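Local coordinates for flavodoxin (Lactobacillus reuteri, PDB 5VEG), which binds flavin mononucleotide and probably serves as a low-potential electron donor to redox enzymes, in association with a bacterial microcompartment for 1,2-propanediol use, at residues 102-107 with 136-141; 34-39 with 68-73; 45-50 with 82-87. All coordinates share one frame; numbering follows the deposited sequence.

Contact 1 of 3, residues 102-107 with 136-141; sequences DDLQST and DDAFKK. With CD (cadmium ion), chain E.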
loop_
_atom_site.group_PDB
_atom_site.type_symbol
_atom_site.label_atom_id
_atom_site.label_comp_id
_atom_site.label_asym_id
_atom_site.label_seq_id
_atom_site.Cartn_x
_atom_site.Cartn_y
_atom_site.Cartn_z
ATOM N N ASP A 102 -3.239 -12.485 4.874
ATOM C CA ASP A 102 -3.490 -13.246 6.097
ATOM C C ASP A 102 -2.305 -13.166 7.059
ATOM O O ASP A 102 -2.483 -12.925 8.263
ATOM C CB ASP A 102 -3.816 -14.698 5.737
ATOM C CG ASP A 102 -4.112 -15.561 6.959
ATOM O OD1 ASP A 102 -5.021 -15.215 7.745
ATOM O OD2 ASP A 102 -3.434 -16.598 7.129
ATOM N N ASP A 103 -1.082 -13.329 6.545
ATOM C CA ASP A 103 0.094 -13.237 7.409
ATOM C C ASP A 103 0.225 -11.863 8.051
ATOM O O ASP A 103 0.707 -11.749 9.184
ATOM C CB ASP A 103 1.358 -13.547 6.619
ATOM C CG ASP A 103 1.433 -14.990 6.179
ATOM O OD1 ASP A 103 0.567 -15.814 6.564
ATOM O OD2 ASP A 103 2.378 -15.282 5.440
ATOM N N LEU A 104 -0.181 -10.813 7.338
ATOM C CA LEU A 104 -0.103 -9.458 7.872
ATOM C C LEU A 104 -0.888 -9.333 9.172
ATOM O O LEU A 104 -0.379 -8.815 10.178
ATOM C CB LEU A 104 -0.634 -8.478 6.829
ATOM C CG LEU A 104 -0.163 -7.036 6.776
ATOM C CD1 LEU A 104 1.352 -6.978 6.652
ATOM C CD2 LEU A 104 -0.856 -6.354 5.569
ATOM N N GLN A 105 -2.128 -9.827 9.174
ATOM C CA GLN A 105 -2.986 -9.753 10.353
ATOM C C GLN A 105 -2.502 -10.610 11.507
ATOM O O GLN A 105 -2.912 -10.372 12.646
ATOM C CB GLN A 105 -4.404 -10.188 10.018
ATOM C CG GLN A 105 -4.877 -9.775 8.678
ATOM C CD GLN A 105 -6.135 -10.512 8.279
ATOM O OE1 GLN A 105 -6.303 -10.880 7.119
ATOM N NE2 GLN A 105 -7.023 -10.733 9.236
ATOM N N SER A 106 -1.676 -11.615 11.248
ATOM C CA SER A 106 -1.158 -12.460 12.310
ATOM C C SER A 106 0.124 -11.914 12.917
ATOM O O SER A 106 0.633 -12.503 13.875
ATOM C CB SER A 106 -0.914 -13.885 11.784
ATOM O OG SER A 106 -2.019 -14.344 11.017
ATOM N N THR A 107 0.651 -10.808 12.397
ATOM C CA THR A 107 1.925 -10.267 12.843
ATOM C C THR A 107 1.703 -9.061 13.749
ATOM O O THR A 107 0.807 -8.249 13.507
ATOM C CB THR A 107 2.782 -9.880 11.636
ATOM O OG1 THR A 107 2.827 -10.982 10.722
ATOM C CG2 THR A 107 4.197 -9.551 12.059
ATOM N N ASP A 136 -6.081 -1.966 4.712
ATOM C CA ASP A 136 -6.087 -0.992 5.795
ATOM C C ASP A 136 -6.615 -1.618 7.082
ATOM O O ASP A 136 -6.033 -1.436 8.163
ATOM C CB ASP A 136 -6.917 0.232 5.411
ATOM C CG ASP A 136 -6.616 1.425 6.297
ATOM O OD1 ASP A 136 -7.024 1.391 7.466
ATOM O OD2 ASP A 136 -5.947 2.375 5.836
ATOM N N ASP A 137 -7.711 -2.371 6.982
ATOM C CA ASP A 137 -8.190 -3.131 8.135
ATOM C C ASP A 137 -7.143 -4.134 8.624
ATOM O O ASP A 137 -6.959 -4.300 9.833
ATOM C CB ASP A 137 -9.495 -3.849 7.785
ATOM C CG ASP A 137 -10.693 -2.902 7.746
ATOM O OD1 ASP A 137 -10.583 -1.758 8.239
ATOM O OD2 ASP A 137 -11.748 -3.310 7.232
ATOM N N ALA A 138 -6.456 -4.828 7.714
ATOM C CA ALA A 138 -5.481 -5.814 8.176
ATOM C C ALA A 138 -4.363 -5.150 8.970
ATOM O O ALA A 138 -3.912 -5.680 9.999
ATOM C CB ALA A 138 -4.898 -6.597 7.003
ATOM N N PHE A 139 -3.880 -3.999 8.492
ATOM C CA PHE A 139 -2.848 -3.279 9.231
ATOM C C PHE A 139 -3.360 -2.857 10.600
ATOM O O PHE A 139 -2.612 -2.871 11.587
ATOM C CB PHE A 139 -2.384 -2.058 8.429
ATOM C CG PHE A 139 -1.300 -2.359 7.405
ATOM C CD1 PHE A 139 -0.064 -2.857 7.805
ATOM C CD2 PHE A 139 -1.518 -2.121 6.047
ATOM C CE1 PHE A 139 0.935 -3.106 6.875
ATOM C CE2 PHE A 139 -0.543 -2.371 5.116
ATOM C CZ PHE A 139 0.692 -2.867 5.526
ATOM N N LYS A 140 -4.640 -2.484 10.679
ATOM C CA LYS A 140 -5.230 -2.097 11.956
ATOM C C LYS A 140 -5.224 -3.258 12.944
ATOM O O LYS A 140 -4.816 -3.090 14.098
ATOM C CB LYS A 140 -6.658 -1.582 11.756
ATOM C CG LYS A 140 -6.768 -0.225 11.082
ATOM C CD LYS A 140 -8.132 0.422 11.376
ATOM C CE LYS A 140 -8.438 1.589 10.432
ATOM N NZ LYS A 140 -9.170 1.153 9.196
ATOM N N LYS A 141 -5.681 -4.446 12.516
ATOM C CA LYS A 141 -5.643 -5.609 13.405
ATOM C C LYS A 141 -4.216 -5.950 13.813
ATOM O O LYS A 141 -3.984 -6.440 14.923
ATOM C CB LYS A 141 -6.270 -6.848 12.752
ATOM C CG LYS A 141 -7.417 -6.595 11.815
ATOM C CD LYS A 141 -8.758 -6.558 12.532
ATOM C CE LYS A 141 -9.827 -5.923 11.645
ATOM N NZ LYS A 141 -10.008 -4.467 11.967
HETATM CD CD CD E . 2.445 -17.528 4.577
HETATM O O HOH W 1 4.836 -16.810 4.041
#

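Contact 2 of 3, residues 34-39 with 68-73; sequences HVVYAT and SQTDVA. With FMN (flavin mononucleotide), chain D.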
loop_
_atom_site.group_PDB
_atom_site.type_symbol
_atom_site.label_atom_id
_atom_site.label_comp_id
_atom_site.label_asym_id
_atom_site.label_seq_id
_atom_site.Cartn_x
_atom_site.Cartn_y
_atom_site.Cartn_z
ATOM N N HIS A 34 9.112 -0.313 2.972
ATOM C CA HIS A 34 8.901 -1.398 2.027
ATOM C C HIS A 34 7.539 -1.193 1.374
ATOM O O HIS A 34 6.524 -1.111 2.072
ATOM C CB HIS A 34 8.995 -2.754 2.730
ATOM C CG HIS A 34 9.298 -3.891 1.804
ATOM N ND1 HIS A 34 10.125 -4.941 2.151
ATOM C CD2 HIS A 34 8.873 -4.146 0.545
ATOM C CE1 HIS A 34 10.194 -5.794 1.145
ATOM N NE2 HIS A 34 9.445 -5.334 0.156
ATOM N N VAL A 35 7.526 -1.077 0.044
ATOM C CA VAL A 35 6.294 -0.953 -0.740
ATOM C C VAL A 35 6.090 -2.251 -1.501
ATOM O O VAL A 35 6.927 -2.629 -2.331
ATOM C CB VAL A 35 6.341 0.242 -1.708
ATOM C CG1 VAL A 35 5.089 0.279 -2.566
ATOM C CG2 VAL A 35 6.498 1.548 -0.942
ATOM N N VAL A 36 4.993 -2.942 -1.230
ATOM C CA VAL A 36 4.642 -4.105 -2.032
ATOM C C VAL A 36 3.451 -3.746 -2.910
ATOM O O VAL A 36 2.584 -2.950 -2.532
ATOM C CB VAL A 36 4.348 -5.364 -1.191
ATOM C CG1 VAL A 36 5.601 -5.770 -0.379
ATOM C CG2 VAL A 36 3.160 -5.143 -0.283
ATOM N N TYR A 37 3.410 -4.342 -4.098
ATOM C CA TYR A 37 2.297 -4.108 -5.008
ATOM C C TYR A 37 1.774 -5.432 -5.529
ATOM O O TYR A 37 2.500 -6.432 -5.599
ATOM C CB TYR A 37 2.686 -3.193 -6.194
ATOM C CG TYR A 37 3.795 -3.751 -7.072
ATOM C CD1 TYR A 37 3.509 -4.581 -8.157
ATOM C CD2 TYR A 37 5.129 -3.445 -6.810
ATOM C CE1 TYR A 37 4.527 -5.100 -8.944
ATOM C CE2 TYR A 37 6.144 -3.951 -7.592
ATOM C CZ TYR A 37 5.842 -4.776 -8.648
ATOM O OH TYR A 37 6.863 -5.268 -9.418
ATOM N N ALA A 38 0.493 -5.431 -5.883
ATOM C CA ALA A 38 -0.100 -6.504 -6.667
ATOM C C ALA A 38 -0.641 -5.893 -7.945
ATOM O O ALA A 38 -1.249 -4.818 -7.911
ATOM C CB ALA A 38 -1.208 -7.224 -5.904
ATOM N N THR A 39 -0.404 -6.554 -9.074
ATOM C CA THR A 39 -0.805 -5.913 -10.316
ATOM C C THR A 39 -0.952 -6.953 -11.416
ATOM O O THR A 39 -0.335 -8.023 -11.378
ATOM C CB THR A 39 0.197 -4.822 -10.712
ATOM O OG1 THR A 39 -0.311 -4.096 -11.835
ATOM C CG2 THR A 39 1.565 -5.422 -11.052
ATOM N N SER A 68 3.466 -11.346 -4.418
ATOM C CA SER A 68 3.586 -12.799 -4.409
ATOM C C SER A 68 5.020 -13.266 -4.191
ATOM O O SER A 68 5.217 -14.432 -3.842
ATOM C CB SER A 68 3.052 -13.399 -5.706
ATOM O OG SER A 68 4.053 -13.396 -6.708
ATOM N N GLN A 69 6.012 -12.394 -4.384
ATOM C CA GLN A 69 7.411 -12.715 -4.117
ATOM C C GLN A 69 7.901 -12.184 -2.772
ATOM O O GLN A 69 9.112 -12.124 -2.549
ATOM C CB GLN A 69 8.311 -12.148 -5.221
ATOM C CG GLN A 69 7.911 -12.512 -6.631
ATOM C CD GLN A 69 8.547 -13.800 -7.098
ATOM O OE1 GLN A 69 8.592 -14.788 -6.359
ATOM N NE2 GLN A 69 9.031 -13.806 -8.338
ATOM N N THR A 70 7.003 -11.766 -1.884
ATOM C CA THR A 70 7.387 -11.078 -0.658
ATOM C C THR A 70 6.808 -11.819 0.534
ATOM O O THR A 70 5.619 -12.153 0.541
ATOM C CB THR A 70 6.906 -9.620 -0.659
ATOM O OG1 THR A 70 7.287 -8.991 -1.889
ATOM C CG2 THR A 70 7.509 -8.850 0.506
ATOM N N ASP A 71 7.653 -12.089 1.527
ATOM C CA ASP A 71 7.205 -12.639 2.796
ATOM C C ASP A 71 7.017 -11.513 3.804
ATOM O O ASP A 71 7.837 -10.593 3.885
ATOM C CB ASP A 71 8.200 -13.677 3.322
ATOM C CG ASP A 71 8.386 -14.843 2.352
ATOM O OD1 ASP A 71 7.362 -15.471 1.980
ATOM O OD2 ASP A 71 9.545 -15.120 1.952
ATOM N N VAL A 72 5.917 -11.577 4.560
ATOM C CA VAL A 72 5.654 -10.561 5.574
ATOM C C VAL A 72 6.821 -10.435 6.545
ATOM O O VAL A 72 7.153 -9.329 6.982
ATOM C CB VAL A 72 4.335 -10.872 6.312
ATOM C CG1 VAL A 72 4.195 -10.005 7.572
ATOM C CG2 VAL A 72 3.129 -10.669 5.368
ATOM N N ALA A 73 7.481 -11.549 6.879
ATOM C CA ALA A 73 8.608 -11.484 7.810
ATOM C C ALA A 73 9.705 -10.553 7.304
ATOM O O ALA A 73 10.360 -9.872 8.099
ATOM C CB ALA A 73 9.174 -12.885 8.061
HETATM N N1 FMN D . -11.885 -2.440 -9.736
HETATM C C2 FMN D . -12.480 -2.150 -8.525
HETATM O O2 FMN D . -12.165 -1.125 -7.927
HETATM N N3 FMN D . -13.431 -2.994 -7.994
HETATM C C4 FMN D . -13.802 -4.140 -8.668
HETATM O O4 FMN D . -14.646 -4.876 -8.167
HETATM C C4A FMN D . -13.214 -4.444 -9.897
HETATM N N5 FMN D . -13.565 -5.587 -10.593
HETATM C C5A FMN D . -12.949 -5.852 -11.810
HETATM C C6 FMN D . -13.285 -6.996 -12.543
HETATM C C7 FMN D . -12.662 -7.258 -13.769
HETATM C C7M FMN D . -13.019 -8.484 -14.564
HETATM C C8 FMN D . -11.715 -6.374 -14.272
HETATM C C8M FMN D . -11.052 -6.655 -15.593
HETATM C C9 FMN D . -11.378 -5.230 -13.553
HETATM C C9A FMN D . -11.988 -4.984 -12.323
HETATM N N10 FMN D . -11.634 -3.855 -11.621
HETATM C C10 FMN D . -12.253 -3.580 -10.422
HETATM C "C1'" FMN D . -10.645 -2.897 -12.217
HETATM C "C2'" FMN D . -9.178 -3.048 -11.839
HETATM O "O2'" FMN D . -9.069 -2.994 -10.440
HETATM C "C3'" FMN D . -8.511 -1.819 -12.428
HETATM O "O3'" FMN D . -8.493 -1.868 -13.842
HETATM C "C4'" FMN D . -7.093 -1.627 -11.929
HETATM O "O4'" FMN D . -6.606 -0.416 -12.451
HETATM C "C5'" FMN D . -6.195 -2.746 -12.427
HETATM O "O5'" FMN D . -4.958 -2.590 -11.764
HETATM P P FMN D . -3.627 -3.302 -12.326
HETATM O O1P FMN D . -3.307 -2.696 -13.675
HETATM O O2P FMN D . -2.516 -2.980 -11.341
HETATM O O3P FMN D . -3.854 -4.774 -12.497
#

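Contact 3 of 3, residues 45-50 with 82-87; sequences EEVANI and VVCAYT. With FMN (flavin mononucleotide), chain D.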
loop_
_atom_site.group_PDB
_atom_site.type_symbol
_atom_site.label_atom_id
_atom_site.label_comp_id
_atom_site.label_asym_id
_atom_site.label_seq_id
_atom_site.Cartn_x
_atom_site.Cartn_y
_atom_site.Cartn_z
ATOM N N GLU A 45 1.371 -1.198 -9.957
ATOM C CA GLU A 45 2.822 -1.060 -9.922
ATOM C C GLU A 45 3.227 0.378 -10.206
ATOM O O GLU A 45 4.164 0.902 -9.591
ATOM C CB GLU A 45 3.469 -2.014 -10.925
ATOM C CG GLU A 45 4.956 -1.813 -11.038
ATOM C CD GLU A 45 5.627 -2.810 -11.960
ATOM O OE1 GLU A 45 4.956 -3.765 -12.421
ATOM O OE2 GLU A 45 6.845 -2.634 -12.198
ATOM N N GLU A 46 2.519 1.033 -11.130
ATOM C CA GLU A 46 2.702 2.468 -11.329
ATOM C C GLU A 46 2.450 3.238 -10.037
ATOM O O GLU A 46 3.239 4.119 -9.667
ATOM C CB GLU A 46 1.771 2.955 -12.449
ATOM C CG GLU A 46 2.087 4.316 -13.011
ATOM C CD GLU A 46 1.242 4.637 -14.252
ATOM O OE1 GLU A 46 0.579 3.717 -14.791
ATOM O OE2 GLU A 46 1.245 5.806 -14.694
ATOM N N VAL A 47 1.368 2.909 -9.322
ATOM C CA VAL A 47 1.075 3.586 -8.053
ATOM C C VAL A 47 2.210 3.360 -7.060
ATOM O O VAL A 47 2.690 4.297 -6.411
ATOM C CB VAL A 47 -0.266 3.104 -7.478
ATOM C CG1 VAL A 47 -0.466 3.622 -6.021
ATOM C CG2 VAL A 47 -1.446 3.520 -8.403
ATOM N N ALA A 48 2.645 2.106 -6.922
ATOM C CA ALA A 48 3.772 1.808 -6.038
ATOM C C ALA A 48 5.025 2.588 -6.450
ATOM O O ALA A 48 5.735 3.131 -5.594
ATOM C CB ALA A 48 4.032 0.300 -6.034
ATOM N N ASN A 49 5.304 2.662 -7.757
ATOM C CA ASN A 49 6.457 3.427 -8.238
ATOM C C ASN A 49 6.382 4.885 -7.804
ATOM O O ASN A 49 7.385 5.469 -7.380
ATOM C CB ASN A 49 6.549 3.359 -9.766
ATOM C CG ASN A 49 6.969 1.993 -10.298
ATOM O OD1 ASN A 49 7.388 1.100 -9.554
ATOM N ND2 ASN A 49 6.858 1.832 -11.613
ATOM N N ILE A 50 5.205 5.503 -7.935
ATOM C CA ILE A 50 5.060 6.898 -7.532
ATOM C C ILE A 50 5.299 7.051 -6.038
ATOM O O ILE A 50 5.926 8.018 -5.595
ATOM C CB ILE A 50 3.672 7.429 -7.941
ATOM C CG1 ILE A 50 3.546 7.425 -9.473
ATOM C CG2 ILE A 50 3.435 8.818 -7.356
ATOM C CD1 ILE A 50 2.089 7.519 -10.004
ATOM N N VAL A 82 3.771 -0.202 3.125
ATOM C CA VAL A 82 2.807 0.241 2.121
ATOM C C VAL A 82 2.401 -0.954 1.273
ATOM O O VAL A 82 3.265 -1.702 0.803
ATOM C CB VAL A 82 3.371 1.366 1.226
ATOM C CG1 VAL A 82 2.353 1.756 0.121
ATOM C CG2 VAL A 82 3.734 2.578 2.066
ATOM N N VAL A 83 1.086 -1.123 1.068
ATOM C CA VAL A 83 0.539 -2.069 0.092
ATOM C C VAL A 83 -0.235 -1.298 -0.977
ATOM O O VAL A 83 -1.106 -0.477 -0.660
ATOM C CB VAL A 83 -0.370 -3.120 0.756
ATOM C CG1 VAL A 83 -0.940 -4.063 -0.286
ATOM C CG2 VAL A 83 0.404 -3.928 1.836
ATOM N N CYS A 84 0.074 -1.573 -2.240
ATOM C CA CYS A 84 -0.647 -1.014 -3.377
ATOM C C CYS A 84 -1.204 -2.184 -4.175
ATOM O O CYS A 84 -0.441 -2.923 -4.795
ATOM C CB CYS A 84 0.264 -0.142 -4.246
ATOM S SG CYS A 84 1.070 1.257 -3.397
ATOM N N ALA A 85 -2.527 -2.366 -4.179
ATOM C CA ALA A 85 -3.077 -3.579 -4.772
ATOM C C ALA A 85 -4.434 -3.319 -5.408
ATOM O O ALA A 85 -5.220 -2.500 -4.924
ATOM C CB ALA A 85 -3.222 -4.700 -3.742
ATOM N N TYR A 86 -4.717 -4.078 -6.468
ATOM C CA TYR A 86 -5.955 -3.919 -7.223
ATOM C C TYR A 86 -7.100 -4.668 -6.548
ATOM O O TYR A 86 -6.913 -5.443 -5.604
ATOM C CB TYR A 86 -5.784 -4.432 -8.658
ATOM C CG TYR A 86 -5.483 -5.922 -8.741
ATOM C CD1 TYR A 86 -6.508 -6.868 -8.716
ATOM C CD2 TYR A 86 -4.166 -6.381 -8.838
ATOM C CE1 TYR A 86 -6.226 -8.249 -8.789
ATOM C CE2 TYR A 86 -3.876 -7.748 -8.906
ATOM C CZ TYR A 86 -4.906 -8.671 -8.881
ATOM O OH TYR A 86 -4.619 -10.023 -8.944
ATOM N N THR A 87 -8.302 -4.429 -7.070
ATOM C CA THR A 87 -9.515 -5.155 -6.738
ATOM C C THR A 87 -10.053 -5.788 -8.021
ATOM O O THR A 87 -9.999 -5.176 -9.094
ATOM C CB THR A 87 -10.564 -4.214 -6.124
ATOM O OG1 THR A 87 -10.021 -3.563 -4.958
ATOM C CG2 THR A 87 -11.807 -4.988 -5.741
HETATM N N1 FMN D . -11.885 -2.440 -9.736
HETATM C C2 FMN D . -12.480 -2.150 -8.525
HETATM O O2 FMN D . -12.165 -1.125 -7.927
HETATM N N3 FMN D . -13.431 -2.994 -7.994
HETATM C C4 FMN D . -13.802 -4.140 -8.668
HETATM O O4 FMN D . -14.646 -4.876 -8.167
HETATM C C4A FMN D . -13.214 -4.444 -9.897
HETATM N N5 FMN D . -13.565 -5.587 -10.593
HETATM C C5A FMN D . -12.949 -5.852 -11.810
HETATM C C6 FMN D . -13.285 -6.996 -12.543
HETATM C C7 FMN D . -12.662 -7.258 -13.769
HETATM C C7M FMN D . -13.019 -8.484 -14.564
HETATM C C8 FMN D . -11.715 -6.374 -14.272
HETATM C C8M FMN D . -11.052 -6.655 -15.593
HETATM C C9 FMN D . -11.378 -5.230 -13.553
HETATM C C9A FMN D . -11.988 -4.984 -12.323
HETATM N N10 FMN D . -11.634 -3.855 -11.621
HETATM C C10 FMN D . -12.253 -3.580 -10.422
HETATM C "C1'" FMN D . -10.645 -2.897 -12.217
HETATM C "C2'" FMN D . -9.178 -3.048 -11.839
HETATM O "O2'" FMN D . -9.069 -2.994 -10.440
HETATM C "C3'" FMN D . -8.511 -1.819 -12.428
HETATM O "O3'" FMN D . -8.493 -1.868 -13.842
HETATM C "C4'" FMN D . -7.093 -1.627 -11.929
HETATM O "O4'" FMN D . -6.606 -0.416 -12.451
HETATM C "C5'" FMN D . -6.195 -2.746 -12.427
HETATM O "O5'" FMN D . -4.958 -2.590 -11.764
HETATM P P FMN D . -3.627 -3.302 -12.326
HETATM O O1P FMN D . -3.307 -2.696 -13.675
HETATM O O2P FMN D . -2.516 -2.980 -11.341
HETATM O O3P FMN D . -3.854 -4.774 -12.497
#

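Contact 1 of 3, residues 102-107 with 136-141
Leu104 lays its CD2 methyl over one face of the Phe139 ring, 3.9 Å from the ring centroid and 13° off the normal, a CH-pi contact near the middle of the ring. Its sister methyl CD1 also lies above the plane, nearest to Phe139 CE1 at 3.9 Å. With CG anti to the backbone N (chi1 -153°), Leu104 reaches toward the other helix. Phe139 leaves its own backbone in the direction away from 102-107, and its ring folds back under the methyl. With an alanine at Leu104 both methyls are absent, and this face of Phe139 would probably lose its cover, a gap opening between the two helices.

Beside the ring the packing is aliphatic: Gln105 CG rests on Ala138 CB at 3.6 Å. The small Ala138 lets the backbones come close, with Gln105 CA 5.1 Å from Ala138 CA. Helices 98-105 and 130-141 lie together on one face of the parallel sheet of the flavodoxin fold. Phe139 also touches Leu81, Val83 and Val116 of the sheet and stacks on Tyr114.

No hydrogen bond crosses between the helices; the polar groups are paired within each segment or with neighbours outside. Lys140 NZ meets Asp136 OD1 at 2.8 Å, on the anti side of the carboxylate and somewhat out of its plane, and Asp137 OD1 more weakly at 3.4 Å; Asp136 OD1 also bonds Tyr114 OH. In the loop after helix 98-105, Thr107 OG1 donates to Asp103 O over 2.7 Å, tilted 31° from the carbonyl plane. Through one carboxylate oxygen, OD2, Asp103 binds a cadmium ion at 2.4 Å, which Asp99 OD2 and a water also ligate.

Contact 2 of 3, residues 34-39 with 68-73
Val36 of strand 31-38 and Thr70 mark the closest backbone approach, their CA atoms 7.6 Å apart with no hydrogen bond between the segments. Thr70 belongs to the connection that leaves strand 60-66 and leads through helix 72-75 to strand 80-85, a beta-alpha-beta crossover passing over strand 31-38.

The Thr70 methyl does the touching. With OG1 beside the backbone N (chi1 -50°), CG2 is set anti to that nitrogen and comes down on Val36 CG1 at 3.7 Å, the two side chains crossing at a slant. The same methyl lies 4.0 Å from His34 NE2, approaching the imidazole obliquely while the two side chains come from opposite directions. Phe100 of helix 98-105 touches both Val36 and Thr70, and Phe75 meets the His34 ring with the planes at about 60°.

Just past the strand, Thr39 OG1 donates to the flavin mononucleotide phosphate oxygen O2P over 2.5 Å and also bonds Gly42 N. Thr39 opens the phosphate-binding loop that follows the first strand in flavodoxins, where Met40 N and Thr41 OG1 grip the cofactor too.

Thr70 is divided by its chemistry: the methyl serves the apolar contact, whereas OG1 bonds Glu66 O and Ser65 OG. Since Ser65 OG also bonds His34 NE2, the buried imidazole has a polar mate, and one serine joins the polar ends of two residues whose touching atoms meet by van der Waals contact alone.

Contact 3 of 3, residues 45-50 with 82-87
Thr87 O accepts a hydrogen bond from the ribityl hydroxyl O2' of the flavin mononucleotide over 2.7 Å, so that the loop leaving strand 80-85 holds the cofactor by its backbone. In the flavodoxin fold this strand is central in a parallel sheet, and helix 43-56 crosses one of its faces after the phosphate-binding loop.

Cys84 carries the contact between helix and strand. Its SG, anti to the carbonyl carbon (chi1 -58°), reaches to two consecutive helix residues, 3.8 Å from Ala48 CA and 3.9 Å from Val47 CG1. Ala48 adds its methyl, CB lying 4.1 Å from Cys84 SG. Because Ala48 is so small, the sulfur reaches the helix backbone itself, and the CA atoms of Ala48 and Cys84 stand 5.9 Å apart. Val47 turns CG1 opposite its backbone N (chi1 170°), bringing that branch to the sulfur; its side chain also touches Leu165 of helix 159-176. Ala48 leans on Val35 and Tyr37 of the neighbouring strand as well.

The residues flanking Cys84 point to the other side of the sheet, Val83 onto Phe135 and Phe139, Ala85 onto Thr131. Beyond the strand the chain serves the cofactor. Tyr86 puts CB 3.7 Å from the ester oxygen O5', while its OH bonds Glu96 OE2. Thr87 OG1 pairs with Thr131 N, and that bond ties down the polar branch; the methyl branch faces the isoalloxazine, with Thr87 CG2 3.4 Å from flavin N3.

In the fold
From the N terminus, strand 31-38 opens contact 2 and helix 43-56 then opens contact 3. Contact 2 closes at 68-73 and contact 3 at strand 80-85, so these two cross along the chain. Contact 1 follows both in series, opening on helix 98-105 and closing on helix 130-141. Contacts 2 and 3 lie on opposite faces of the sheet and are joined through its neighbouring strands by Val36 O to Cys84 N and Ala38 N to Cys84 O; the loops after strands 31-38 and 80-85 both reach the cofactor. Contact 1 is linked to contact 2 where Val72 packs on Asp103 and Thr107, and to contact 3 where Val83 meets Phe139.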